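Local coordinates for protein PvdO (Pseudomonas aeruginosa, PDB 5HHA) that takes part in chromophore maturation in the periplasm, binds a calcium ion and may have an activity like that of formylglycine-generating enzymes, at residues 41-46 with 77-82; 71-76 with 154-159; 122-127 with 197-202; 148-153 with 281-286. All blocks are in the same frame, centred on the assembly; numbering follows the deposited sequence.

Interaction 1. Residues 41-46 with 77-82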
loop_
_atom_site.group_PDB
_atom_site.type_symbol
_atom_site.label_atom_id
_atom_site.label_comp_id
_atom_site.label_asym_id
_atom_site.label_seq_id
_atom_site.Cartn_x
_atom_site.Cartn_y
_atom_site.Cartn_z
ATOM N N GLU A 41 10.408 -2.209 8.677
ATOM C CA GLU A 41 9.974 -3.353 9.471
ATOM C C GLU A 41 9.073 -4.259 8.643
ATOM O O GLU A 41 8.049 -3.806 8.103
ATOM C CB GLU A 41 9.250 -2.873 10.711
ATOM C CG GLU A 41 10.198 -2.102 11.653
ATOM C CD GLU A 41 9.511 -1.465 12.841
ATOM O OE1 GLU A 41 8.352 -1.783 13.138
ATOM O OE2 GLU A 41 10.136 -0.610 13.506
ATOM N N MET A 42 9.467 -5.518 8.526
ATOM C CA MET A 42 8.773 -6.491 7.702
ATOM C C MET A 42 7.984 -7.453 8.578
ATOM O O MET A 42 8.398 -7.784 9.708
ATOM C CB MET A 42 9.792 -7.267 6.902
ATOM C CG MET A 42 10.693 -6.402 6.073
ATOM S SD MET A 42 9.855 -5.330 4.894
ATOM C CE MET A 42 9.202 -6.550 3.724
ATOM N N VAL A 43 6.841 -7.914 8.077
ATOM C CA VAL A 43 6.052 -8.925 8.768
ATOM C C VAL A 43 5.808 -10.083 7.805
ATOM O O VAL A 43 5.527 -9.895 6.620
ATOM C CB VAL A 43 4.722 -8.339 9.341
ATOM C CG1 VAL A 43 3.805 -7.777 8.232
ATOM C CG2 VAL A 43 3.987 -9.371 10.187
ATOM N N VAL A 44 5.955 -11.299 8.323
ATOM C CA VAL A 44 5.727 -12.490 7.527
ATOM C C VAL A 44 4.236 -12.762 7.382
ATOM O O VAL A 44 3.522 -12.865 8.372
ATOM C CB VAL A 44 6.415 -13.730 8.166
ATOM C CG1 VAL A 44 6.133 -14.994 7.357
ATOM C CG2 VAL A 44 7.924 -13.507 8.301
ATOM N N LEU A 45 3.792 -12.855 6.136
ATOM C CA LEU A 45 2.432 -13.283 5.812
ATOM C C LEU A 45 2.419 -14.776 5.514
ATOM O O LEU A 45 3.318 -15.298 4.892
ATOM C CB LEU A 45 1.873 -12.511 4.609
ATOM C CG LEU A 45 1.878 -10.976 4.707
ATOM C CD1 LEU A 45 1.051 -10.390 3.561
ATOM C CD2 LEU A 45 1.319 -10.501 6.017
ATOM N N PRO A 46 1.352 -15.466 5.921
ATOM C CA PRO A 46 1.263 -16.910 5.719
ATOM C C PRO A 46 0.984 -17.268 4.282
ATOM O O PRO A 46 0.404 -16.496 3.511
ATOM C CB PRO A 46 0.080 -17.301 6.602
ATOM C CG PRO A 46 -0.753 -16.100 6.669
ATOM C CD PRO A 46 0.199 -14.934 6.657
ATOM N N PHE A 77 5.643 -15.038 2.594
ATOM C CA PHE A 77 6.453 -13.939 2.079
ATOM C C PHE A 77 6.256 -12.781 3.035
ATOM O O PHE A 77 5.310 -12.765 3.823
ATOM C CB PHE A 77 6.037 -13.551 0.655
ATOM C CG PHE A 77 4.629 -13.064 0.549
ATOM C CD1 PHE A 77 3.567 -13.946 0.537
ATOM C CD2 PHE A 77 4.369 -11.698 0.429
ATOM C CE1 PHE A 77 2.255 -13.481 0.441
ATOM C CE2 PHE A 77 3.072 -11.225 0.312
ATOM C CZ PHE A 77 2.020 -12.104 0.325
ATOM N N ALA A 78 7.167 -11.815 3.019
ATOM C CA ALA A 78 7.072 -10.674 3.924
ATOM C C ALA A 78 6.648 -9.414 3.174
ATOM O O ALA A 78 7.005 -9.222 2.016
ATOM C CB ALA A 78 8.410 -10.454 4.607
ATOM N N ILE A 79 5.929 -8.553 3.879
ATOM C CA ILE A 79 5.664 -7.193 3.400
ATOM C C ILE A 79 6.008 -6.232 4.502
ATOM O O ILE A 79 6.064 -6.605 5.660
ATOM C CB ILE A 79 4.189 -6.991 2.916
ATOM C CG1 ILE A 79 3.213 -7.059 4.086
ATOM C CG2 ILE A 79 3.821 -7.951 1.815
ATOM C CD1 ILE A 79 1.811 -6.539 3.700
ATOM N N SER A 80 6.212 -4.975 4.148
ATOM C CA SER A 80 6.440 -3.974 5.178
ATOM C C SER A 80 5.140 -3.772 5.960
ATOM O O SER A 80 4.057 -3.603 5.371
ATOM C CB SER A 80 7.021 -2.705 4.576
ATOM O OG SER A 80 6.209 -2.137 3.568
ATOM N N ARG A 81 5.223 -3.887 7.281
ATOM C CA ARG A 81 4.004 -3.801 8.078
ATOM C C ARG A 81 3.398 -2.409 8.044
ATOM O O ARG A 81 2.188 -2.228 8.291
ATOM C CB ARG A 81 4.212 -4.304 9.515
ATOM C CG ARG A 81 5.143 -3.512 10.396
ATOM C CD ARG A 81 5.058 -4.101 11.792
ATOM N NE ARG A 81 5.885 -3.415 12.775
ATOM C CZ ARG A 81 5.783 -3.630 14.083
ATOM N NH1 ARG A 81 4.918 -4.531 14.545
ATOM N NH2 ARG A 81 6.563 -2.958 14.929
ATOM N N TYR A 82 4.250 -1.430 7.768
ATOM C CA TYR A 82 3.844 -0.055 7.513
ATOM C C TYR A 82 4.144 0.293 6.058
ATOM O O TYR A 82 4.946 -0.381 5.400
ATOM C CB TYR A 82 4.656 0.912 8.369
ATOM C CG TYR A 82 4.652 0.609 9.843
ATOM C CD1 TYR A 82 3.471 0.614 10.557
ATOM C CD2 TYR A 82 5.832 0.335 10.540
ATOM C CE1 TYR A 82 3.452 0.370 11.913
ATOM C CE2 TYR A 82 5.817 0.084 11.904
ATOM C CZ TYR A 82 4.617 0.087 12.558
ATOM O OH TYR A 82 4.604 -0.161 13.914
HETATM O O HOH W 1 7.134 -1.268 7.783
HETATM O O HOH W 2 6.962 0.476 15.254
#

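Interaction 2. Residues 71-76 with 154-159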
loop_
_atom_site.group_PDB
_atom_site.type_symbol
_atom_site.label_atom_id
_atom_site.label_comp_id
_atom_site.label_asym_id
_atom_site.label_seq_id
_atom_site.Cartn_x
_atom_site.Cartn_y
_atom_site.Cartn_z
ATOM N N VAL A 71 -7.189 -16.602 -5.111
ATOM C CA VAL A 71 -5.766 -16.462 -5.405
ATOM C C VAL A 71 -4.983 -17.215 -4.346
ATOM O O VAL A 71 -5.309 -17.177 -3.165
ATOM C CB VAL A 71 -5.361 -14.970 -5.417
ATOM C CG1 VAL A 71 -3.876 -14.795 -5.636
ATOM C CG2 VAL A 71 -6.132 -14.247 -6.452
ATOM N N THR A 72 -3.943 -17.904 -4.811
ATOM C CA THR A 72 -3.126 -18.768 -3.966
ATOM C C THR A 72 -1.695 -18.290 -3.842
ATOM O O THR A 72 -1.062 -17.973 -4.837
ATOM C CB THR A 72 -3.115 -20.200 -4.561
ATOM O OG1 THR A 72 -4.454 -20.713 -4.552
ATOM C CG2 THR A 72 -2.188 -21.137 -3.806
ATOM N N PHE A 73 -1.218 -18.211 -2.606
ATOM C CA PHE A 73 0.178 -17.920 -2.286
ATOM C C PHE A 73 0.778 -19.217 -1.768
ATOM O O PHE A 73 0.475 -19.657 -0.672
ATOM C CB PHE A 73 0.304 -16.806 -1.232
ATOM C CG PHE A 73 -0.368 -15.555 -1.643
ATOM C CD1 PHE A 73 0.248 -14.677 -2.476
ATOM C CD2 PHE A 73 -1.667 -15.299 -1.240
ATOM C CE1 PHE A 73 -0.399 -13.523 -2.894
ATOM C CE2 PHE A 73 -2.318 -14.132 -1.649
ATOM C CZ PHE A 73 -1.673 -13.267 -2.486
ATOM N N ALA A 74 1.599 -19.855 -2.596
ATOM C CA ALA A 74 2.158 -21.174 -2.243
ATOM C C ALA A 74 3.159 -21.083 -1.082
ATOM O O ALA A 74 3.329 -22.032 -0.305
ATOM C CB ALA A 74 2.806 -21.826 -3.467
ATOM N N LYS A 75 3.803 -19.929 -0.932
ATOM C CA LYS A 75 4.873 -19.763 0.037
ATOM C C LYS A 75 4.639 -18.523 0.886
ATOM O O LYS A 75 4.140 -17.494 0.387
ATOM C CB LYS A 75 6.221 -19.613 -0.679
ATOM C CG LYS A 75 6.625 -20.823 -1.502
ATOM C CD LYS A 75 8.074 -20.740 -1.949
ATOM C CE LYS A 75 8.472 -22.037 -2.650
ATOM N NZ LYS A 75 9.924 -22.079 -3.006
ATOM N N PRO A 76 4.997 -18.591 2.161
ATOM C CA PRO A 76 4.982 -17.353 2.944
ATOM C C PRO A 76 5.946 -16.313 2.359
ATOM O O PRO A 76 6.910 -16.641 1.676
ATOM C CB PRO A 76 5.418 -17.806 4.335
ATOM C CG PRO A 76 6.149 -19.084 4.116
ATOM C CD PRO A 76 5.592 -19.724 2.894
ATOM N N GLU A 154 -0.731 -6.630 -6.711
ATOM C CA GLU A 154 -2.063 -6.200 -6.283
ATOM C C GLU A 154 -2.705 -7.268 -5.408
ATOM O O GLU A 154 -3.348 -6.974 -4.400
ATOM C CB GLU A 154 -2.942 -5.881 -7.487
ATOM C CG GLU A 154 -4.244 -5.200 -7.084
ATOM C CD GLU A 154 -5.181 -4.811 -8.204
ATOM O OE1 GLU A 154 -4.941 -5.176 -9.368
ATOM O OE2 GLU A 154 -6.149 -4.078 -7.884
ATOM N N ALA A 155 -2.546 -8.526 -5.808
ATOM C CA ALA A 155 -3.109 -9.621 -5.025
ATOM C C ALA A 155 -2.499 -9.699 -3.628
ATOM O O ALA A 155 -3.194 -9.905 -2.626
ATOM C CB ALA A 155 -2.891 -10.931 -5.767
ATOM N N GLU A 156 -1.175 -9.543 -3.528
ATOM C CA GLU A 156 -0.512 -9.538 -2.221
ATOM C C GLU A 156 -1.044 -8.414 -1.348
ATOM O O GLU A 156 -1.240 -8.573 -0.156
ATOM C CB GLU A 156 1.003 -9.376 -2.367
ATOM C CG GLU A 156 1.703 -10.613 -2.888
ATOM C CD GLU A 156 3.146 -10.381 -3.295
ATOM O OE1 GLU A 156 3.582 -9.225 -3.434
ATOM O OE2 GLU A 156 3.843 -11.403 -3.496
ATOM N N ARG A 157 -1.275 -7.260 -1.967
ATOM C CA ARG A 157 -1.745 -6.107 -1.222
ATOM C C ARG A 157 -3.160 -6.365 -0.672
ATOM O O ARG A 157 -3.430 -6.120 0.514
ATOM C CB ARG A 157 -1.656 -4.842 -2.073
ATOM C CG ARG A 157 -1.488 -3.539 -1.293
ATOM C CD ARG A 157 -2.737 -3.090 -0.543
ATOM N NE ARG A 157 -2.504 -1.799 0.103
ATOM C CZ ARG A 157 -3.407 -1.151 0.825
ATOM N NH1 ARG A 157 -4.658 -1.577 0.865
ATOM N NH2 ARG A 157 -3.057 -0.061 1.477
ATOM N N GLU A 158 -4.062 -6.863 -1.506
ATOM C CA GLU A 158 -5.413 -7.139 -0.991
ATOM C C GLU A 158 -5.378 -8.245 0.069
ATOM O O GLU A 158 -6.073 -8.172 1.063
ATOM C CB GLU A 158 -6.398 -7.484 -2.102
ATOM C CG GLU A 158 -7.853 -7.573 -1.566
ATOM C CD GLU A 158 -8.932 -7.670 -2.630
ATOM O OE1 GLU A 158 -8.885 -6.913 -3.612
ATOM O OE2 GLU A 158 -9.848 -8.509 -2.423
ATOM N N TYR A 159 -4.543 -9.260 -0.142
ATOM C CA TYR A 159 -4.394 -10.353 0.827
ATOM C C TYR A 159 -3.986 -9.793 2.181
ATOM O O TYR A 159 -4.517 -10.143 3.223
ATOM C CB TYR A 159 -3.336 -11.308 0.321
ATOM C CG TYR A 159 -3.032 -12.532 1.155
ATOM C CD1 TYR A 159 -4.015 -13.489 1.400
ATOM C CD2 TYR A 159 -1.735 -12.797 1.591
ATOM C CE1 TYR A 159 -3.715 -14.661 2.085
ATOM C CE2 TYR A 159 -1.435 -13.958 2.296
ATOM C CZ TYR A 159 -2.431 -14.888 2.504
ATOM O OH TYR A 159 -2.198 -16.092 3.158
#

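Interaction 3. Residues 122-127 with 197-202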
loop_
_atom_site.group_PDB
_atom_site.type_symbol
_atom_site.label_atom_id
_atom_site.label_comp_id
_atom_site.label_asym_id
_atom_site.label_seq_id
_atom_site.Cartn_x
_atom_site.Cartn_y
_atom_site.Cartn_z
ATOM N N PRO A 122 9.371 12.114 10.164
ATOM C CA PRO A 122 10.076 10.959 9.616
ATOM C C PRO A 122 9.308 9.642 9.700
ATOM O O PRO A 122 9.677 8.730 8.974
ATOM C CB PRO A 122 11.343 10.902 10.458
ATOM C CG PRO A 122 10.918 11.548 11.760
ATOM C CD PRO A 122 10.072 12.674 11.335
ATOM N N ARG A 123 8.262 9.567 10.519
ATOM C CA ARG A 123 7.449 8.362 10.562
ATOM C C ARG A 123 6.159 8.491 9.771
ATOM O O ARG A 123 5.414 7.524 9.696
ATOM C CB ARG A 123 7.119 7.973 11.996
ATOM C CG ARG A 123 8.365 7.795 12.843
ATOM C CD ARG A 123 8.542 6.416 13.284
ATOM N NE ARG A 123 9.271 5.705 12.263
ATOM C CZ ARG A 123 9.021 4.462 11.885
ATOM N NH1 ARG A 123 8.038 3.763 12.453
ATOM N NH2 ARG A 123 9.782 3.929 10.938
ATOM N N GLN A 124 5.894 9.632 9.159
ATOM C CA GLN A 124 4.780 9.673 8.215
ATOM C C GLN A 124 5.216 8.927 6.950
ATOM O O GLN A 124 6.396 8.740 6.688
ATOM C CB GLN A 124 4.397 11.109 7.896
ATOM C CG GLN A 124 3.382 11.696 8.882
ATOM C CD GLN A 124 3.322 13.206 8.800
ATOM O OE1 GLN A 124 2.634 13.783 7.967
ATOM N NE2 GLN A 124 4.053 13.872 9.681
ATOM N N PRO A 125 4.250 8.471 6.130
ATOM C CA PRO A 125 4.629 7.723 4.925
ATOM C C PRO A 125 5.436 8.554 3.939
ATOM O O PRO A 125 5.158 9.737 3.704
ATOM C CB PRO A 125 3.281 7.338 4.293
ATOM C CG PRO A 125 2.301 7.428 5.395
ATOM C CD PRO A 125 2.795 8.511 6.325
ATOM N N ALA A 126 6.408 7.908 3.312
ATOM C CA ALA A 126 7.048 8.465 2.127
ATOM C C ALA A 126 5.999 8.664 1.040
ATOM O O ALA A 126 5.125 7.800 0.812
ATOM C CB ALA A 126 8.117 7.528 1.624
ATOM N N VAL A 127 6.074 9.783 0.346
ATOM C CA VAL A 127 5.191 10.086 -0.767
ATOM C C VAL A 127 6.024 10.788 -1.855
ATOM O O VAL A 127 7.258 10.890 -1.739
ATOM C CB VAL A 127 4.012 10.974 -0.306
ATOM C CG1 VAL A 127 3.091 10.201 0.636
ATOM C CG2 VAL A 127 4.501 12.287 0.345
ATOM N N THR A 197 -1.349 13.095 6.367
ATOM C CA THR A 197 -0.981 11.739 6.798
ATOM C C THR A 197 -0.673 11.703 8.296
ATOM O O THR A 197 -0.407 12.752 8.930
ATOM C CB THR A 197 0.196 11.192 5.999
ATOM O OG1 THR A 197 1.284 12.116 6.129
ATOM C CG2 THR A 197 -0.159 11.020 4.534
ATOM N N SER A 198 -0.695 10.506 8.851
ATOM C CA SER A 198 -0.392 10.226 10.233
ATOM C C SER A 198 0.875 9.390 10.288
ATOM O O SER A 198 1.229 8.690 9.349
ATOM C CB SER A 198 -1.555 9.432 10.854
ATOM O OG SER A 198 -2.000 8.385 9.969
ATOM N N PRO A 199 1.593 9.438 11.420
ATOM C CA PRO A 199 2.727 8.530 11.555
ATOM C C PRO A 199 2.257 7.117 11.320
ATOM O O PRO A 199 1.159 6.743 11.718
ATOM C CB PRO A 199 3.189 8.733 13.011
ATOM C CG PRO A 199 2.636 10.059 13.399
ATOM C CD PRO A 199 1.372 10.269 12.610
ATOM N N VAL A 200 3.089 6.296 10.708
ATOM C CA VAL A 200 2.681 4.928 10.436
ATOM C C VAL A 200 2.371 4.224 11.756
ATOM O O VAL A 200 3.059 4.439 12.774
ATOM C CB VAL A 200 3.733 4.174 9.604
ATOM C CG1 VAL A 200 3.947 4.889 8.266
ATOM C CG2 VAL A 200 5.061 4.009 10.378
ATOM N N GLY A 201 1.318 3.408 11.763
ATOM C CA GLY A 201 0.963 2.653 12.950
ATOM C C GLY A 201 0.198 3.440 14.004
ATOM O O GLY A 201 0.268 3.090 15.192
ATOM N N SER A 202 -0.524 4.491 13.630
ATOM C CA SER A 202 -1.278 5.301 14.580
ATOM C C SER A 202 -2.639 4.685 14.911
ATOM O O SER A 202 -3.377 5.245 15.746
ATOM C CB SER A 202 -1.466 6.720 14.066
ATOM O OG SER A 202 -0.214 7.388 13.993
HETATM O O HOH W 3 5.441 5.722 13.599
HETATM O O HOH W 4 3.293 11.667 4.269
#

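Interaction 4. Residues 148-153 with 281-286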
loop_
_atom_site.group_PDB
_atom_site.type_symbol
_atom_site.label_atom_id
_atom_site.label_comp_id
_atom_site.label_asym_id
_atom_site.label_seq_id
_atom_site.Cartn_x
_atom_site.Cartn_y
_atom_site.Cartn_z
ATOM N N ARG A 148 15.990 -10.273 -1.364
ATOM C CA ARG A 148 15.214 -9.960 -2.559
ATOM C C ARG A 148 13.992 -9.108 -2.217
ATOM O O ARG A 148 12.943 -9.634 -1.868
ATOM C CB ARG A 148 14.805 -11.253 -3.277
ATOM C CG ARG A 148 16.010 -12.145 -3.591
ATOM C CD ARG A 148 15.679 -13.298 -4.532
ATOM N NE ARG A 148 14.576 -14.127 -4.054
ATOM C CZ ARG A 148 14.708 -15.268 -3.382
ATOM N NH1 ARG A 148 15.911 -15.746 -3.090
ATOM N NH2 ARG A 148 13.624 -15.937 -3.005
ATOM N N TYR A 149 14.158 -7.789 -2.306
ATOM C CA TYR A 149 13.060 -6.845 -2.112
ATOM C C TYR A 149 12.460 -6.455 -3.456
ATOM O O TYR A 149 13.120 -6.444 -4.487
ATOM C CB TYR A 149 13.529 -5.589 -1.372
ATOM C CG TYR A 149 13.684 -5.780 0.109
ATOM C CD1 TYR A 149 14.890 -6.239 0.657
ATOM C CD2 TYR A 149 12.645 -5.503 0.989
ATOM C CE1 TYR A 149 15.028 -6.428 2.009
ATOM C CE2 TYR A 149 12.784 -5.682 2.356
ATOM C CZ TYR A 149 13.980 -6.140 2.862
ATOM O OH TYR A 149 14.070 -6.309 4.214
ATOM N N ARG A 150 11.170 -6.119 -3.450
ATOM C CA ARG A 150 10.442 -5.818 -4.666
ATOM C C ARG A 150 9.132 -5.110 -4.315
ATOM O O ARG A 150 8.755 -5.060 -3.162
ATOM C CB ARG A 150 10.136 -7.108 -5.437
ATOM C CG ARG A 150 9.365 -8.094 -4.618
ATOM C CD ARG A 150 8.831 -9.231 -5.476
ATOM N NE ARG A 150 8.281 -10.316 -4.668
ATOM C CZ ARG A 150 7.062 -10.331 -4.138
ATOM N NH1 ARG A 150 6.216 -9.335 -4.351
ATOM N NH2 ARG A 150 6.660 -11.373 -3.430
ATOM N N MET A 151 8.428 -4.634 -5.337
ATOM C CA MET A 151 7.049 -4.168 -5.153
ATOM C C MET A 151 6.131 -5.312 -4.749
ATOM O O MET A 151 6.357 -6.464 -5.163
ATOM C CB MET A 151 6.517 -3.591 -6.462
ATOM C CG MET A 151 7.273 -2.367 -6.936
ATOM S SD MET A 151 6.539 -1.640 -8.419
ATOM C CE MET A 151 5.347 -0.657 -7.621
ATOM N N LEU A 152 5.045 -4.988 -4.043
ATOM C CA LEU A 152 3.929 -5.909 -3.885
ATOM C C LEU A 152 3.174 -6.046 -5.198
ATOM O O LEU A 152 3.091 -5.121 -5.992
ATOM C CB LEU A 152 2.941 -5.356 -2.854
ATOM C CG LEU A 152 3.292 -5.623 -1.407
ATOM C CD1 LEU A 152 4.524 -4.874 -0.990
ATOM C CD2 LEU A 152 2.126 -5.238 -0.548
ATOM N N SER A 153 2.581 -7.220 -5.407
ATOM C CA SER A 153 1.551 -7.371 -6.404
ATOM C C SER A 153 0.210 -6.906 -5.825
ATOM O O SER A 153 0.024 -6.826 -4.608
ATOM C CB SER A 153 1.436 -8.811 -6.902
ATOM O OG SER A 153 0.851 -9.610 -5.894
ATOM N N ARG A 281 4.538 0.161 -0.137
ATOM C CA ARG A 281 5.171 -0.858 0.685
ATOM C C ARG A 281 6.204 -1.584 -0.186
ATOM O O ARG A 281 6.221 -1.458 -1.406
ATOM C CB ARG A 281 4.137 -1.857 1.208
ATOM C CG ARG A 281 3.141 -1.255 2.139
ATOM C CD ARG A 281 2.106 -2.270 2.611
ATOM N NE ARG A 281 0.992 -1.544 3.160
ATOM C CZ ARG A 281 0.799 -1.269 4.447
ATOM N NH1 ARG A 281 1.549 -1.810 5.403
ATOM N NH2 ARG A 281 -0.192 -0.462 4.790
ATOM N N VAL A 282 7.054 -2.372 0.481
ATOM C CA VAL A 282 7.900 -3.320 -0.202
ATOM C C VAL A 282 7.617 -4.712 0.330
ATOM O O VAL A 282 7.142 -4.911 1.452
ATOM C CB VAL A 282 9.418 -2.989 -0.052
ATOM C CG1 VAL A 282 9.779 -1.700 -0.772
ATOM C CG2 VAL A 282 9.859 -2.918 1.411
ATOM N N ALA A 283 7.970 -5.680 -0.509
ATOM C CA ALA A 283 7.861 -7.094 -0.166
ATOM C C ALA A 283 9.244 -7.722 -0.218
ATOM O O ALA A 283 10.122 -7.220 -0.917
ATOM C CB ALA A 283 6.923 -7.810 -1.129
ATOM N N ARG A 284 9.384 -8.853 0.464
ATOM C CA ARG A 284 10.667 -9.541 0.561
ATOM C C ARG A 284 10.421 -11.040 0.515
ATOM O O ARG A 284 9.601 -11.557 1.273
ATOM C CB ARG A 284 11.369 -9.116 1.855
ATOM C CG ARG A 284 12.180 -10.179 2.584
ATOM C CD ARG A 284 13.648 -9.890 2.522
ATOM N NE ARG A 284 14.375 -10.075 3.791
ATOM C CZ ARG A 284 14.661 -11.255 4.346
ATOM N NH1 ARG A 284 14.231 -12.378 3.806
ATOM N NH2 ARG A 284 15.358 -11.293 5.459
ATOM N N GLU A 285 11.136 -11.742 -0.353
ATOM C CA GLU A 285 11.029 -13.197 -0.382
ATOM C C GLU A 285 11.741 -13.749 0.842
ATOM O O GLU A 285 12.700 -13.168 1.339
ATOM C CB GLU A 285 11.599 -13.751 -1.688
ATOM C CG GLU A 285 10.511 -13.940 -2.762
ATOM C CD GLU A 285 10.872 -13.356 -4.119
ATOM O OE1 GLU A 285 11.911 -13.739 -4.687
ATOM O OE2 GLU A 285 10.101 -12.524 -4.639
ATOM N N LEU A 286 11.241 -14.869 1.355
ATOM C CA LEU A 286 11.823 -15.460 2.551
ATOM C C LEU A 286 12.820 -16.560 2.204
ATOM O O LEU A 286 12.788 -17.117 1.108
ATOM C CB LEU A 286 10.712 -15.966 3.472
ATOM C CG LEU A 286 9.934 -14.765 4.007
ATOM C CD1 LEU A 286 8.679 -15.179 4.762
ATOM C CD2 LEU A 286 10.818 -13.941 4.894
ATOM O OXT LEU A 286 13.696 -16.884 3.009
HETATM O O HOH W 5 15.151 -12.568 0.198
HETATM O O HOH W 6 4.832 -2.048 -3.832
#

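Interaction 1. Residues 41-46 with 77-82
Glu41 meets Arg81 through a single carboxylate oxygen: OE1 receives both NE, at 3.0 Å, and NH2, at 2.8 Å, of the arginine. It lies near the guanidinium plane, while the carboxylate itself is turned 44° from that plane, so this side-on salt bridge is not a coplanar pairing. The carbonyl oxygen of Glu41 accepts the backbone N-H of Arg81 and also a water that is held by Tyr82 N. Met42 is bent at chi2 and chi3 (-58° and -68°), which folds its methyl over the opposite backbone, with CE 3.3 Å from Ile79 C. Val43 N gives an almost straight bond to Ile79 O (2.9 Å), returned by Ile79 N to Val43 O, and Val43 CG1 lies across the Arg81 side chain, 3.7 Å from Arg81 CB. Val44 and Ala78 form a non-hydrogen-bonded antiparallel pair with side chains on one face of the sheet. On the other face Leu45 places CD1 3.8 Å from Phe77 CZ and 3.9 Å from Ile79 CD1, while its CB lies over one face of the Phe77 ring, toward the rim. Leu45 N bonds to Phe77 O at 2.8 Å. Strand 77-80 lies between strand 42-52 and strand 278-285, to which Ala78 and Ser80 bond; the short strand 32-33 pairs with 42-52, and helix 154-162 packs against Phe77.

Interaction 2. Residues 71-76 with 154-159
Phe73 lays its ring corner CE2 over one face of the Tyr159 ring, 3.3 Å from CG of the tyrosine and displaced toward the rim. The ring planes differ by 34° and their centroids are 4.3 Å apart, an inclined ring contact. At the edge of the Phe73 ring, near its plane, CZ comes 3.7 Å from Ala155 O, an oxygen already engaged by Tyr159 N in the helix. Glu156 approaches the same ring obliquely, its CG 3.6 Å from CE1. Tyr159 CG is anti to the backbone N (chi1 -179°), which carries the ring out toward the strand, where it and Phe73 overlap while pointing opposite ways.

This is packing of a helix on a sheet: strand 71-73 and helix 154-159 run nearly at right angles (87°), with axes 9.9 Å apart at closest approach. Farther back along the strand, Val71 CG1 touches Ala155 CB at 4.0 Å. The polar ends are held by other parts of the chain, Tyr159 OH by Pro46 and Glu156 OE1 by Arg150; the latter oxygen also accepts from Ser153 N, its half of the capping box at the start of this helix.

Interaction 3. Residues 122-127 with 197-202
Val200, the second residue of a type II beta turn running from Pro199 to Ser202, uses its N-H to bond Arg123 O in the other loop, at 2.8 Å with an N-H...O angle of 165° and the donor tilted 34° from the carbonyl plane. Both methyls of Val200 gather round the same carbonyl: CG1 lies 3.3 Å from Arg123 O. The other branch, CG2, sits between the backbone N and the carbonyl carbon and reaches 3.6 Å from Arg123 NH1. The arginine chain is bent at chi2 and chi3, which brings its guanidinium back across the valine at about a right angle; a water bonded to Val200 O is also held, weakly, by NH1.

Neither segment has regular secondary structure, so the contact joins two loops, one leading to helix 131-145 and the other following the calcium-binding residues in the chain. Ser198, with its side chain about 7 Å from the ion, makes a weak hydrogen bond to the calcium ligand Asn186.

Gln124 puts CG 3.7 Å from Ser198 C. Pro125 turns its ring CD onto Thr197 CB (3.7 Å), and the same CD is 3.4 Å from Ser198 O. A water donates both to Pro125 O and to Thr197 OG1. Within the turn, Ser202 OG bonds to Pro199 O, while Gly201 N is taken by Asp212.

Interaction 4. Residues 148-153 with 281-286
Arg150 has CG between its backbone N and carbonyl carbon (chi1 57°) and runs extended from there to NE, while Glu285 is bent at chi2 (131°); together these turns bring Glu285 OE2 to the edge of the Arg150 guanidinium. Arg150 NE meets Glu285 OE2 at 2.9 Å, nearly in line with its C-O bond, with the two planes close to coplanar. Arg148 has two conformers; in the one described, bent at chi3, its NE donates to Glu285 OE1 at 2.8 Å from the anti side, but well out of the carboxylate plane. With Arg148 so placed, both oxygens have an arginine partner, which may favour the charged form. Ala283 CB lies 3.6 Å above the Arg150 guanidinium, whose NH1 is further tied to Met151 O and to Glu156.

Beneath these side chains the backbones pair antiparallel. Ala283 N bonds to Arg150 O at 2.8 Å, Arg150 N returns to Ala283 O at 3.0 Å, and Glu285 N reaches Arg148 O at 3.2 Å. On the opposite face of the sheet Arg284 CB makes a CH-pi contact with the Tyr149 ring, 4.0 Å from its centroid and 22° off the normal; Tyr149 OH and Arg284 NE both bond to Asp35. Leu152 CD1 presses on the backbone at Val282 C (3.4 Å), and a water links Leu152 N to Arg281 O.

Strand 149-150 pairs with strand 278-285, which also pairs with strand 77-80, while helix 131-145 packs against Tyr149 and Met151 and helix 154-162 begins right after Ser153.

In the fold
Interactions 1 and 4 are parts of one sheet, their centres about 9 Å apart and joined by the bond of Ser80 N to Val282 O (2.9 Å). Interaction 2 adds the helix that packs on this sheet; its centre is about 12 Å from the centres of both, and Pro46 O to Tyr159 OH (2.7 Å) and Glu156 OE1 to Arg150 NH1 (2.8 Å) tie it to 41-46 and 148-153 respectively. Interaction 3 lies beside the calcium site, its centre about 17 Å from that of interaction 1 and about 25 Å from that of interaction 2. It touches interaction 1 where Tyr82 CG meets Val200 CG2 at 3.5 Å, so sheet and calcium-side loop pack directly.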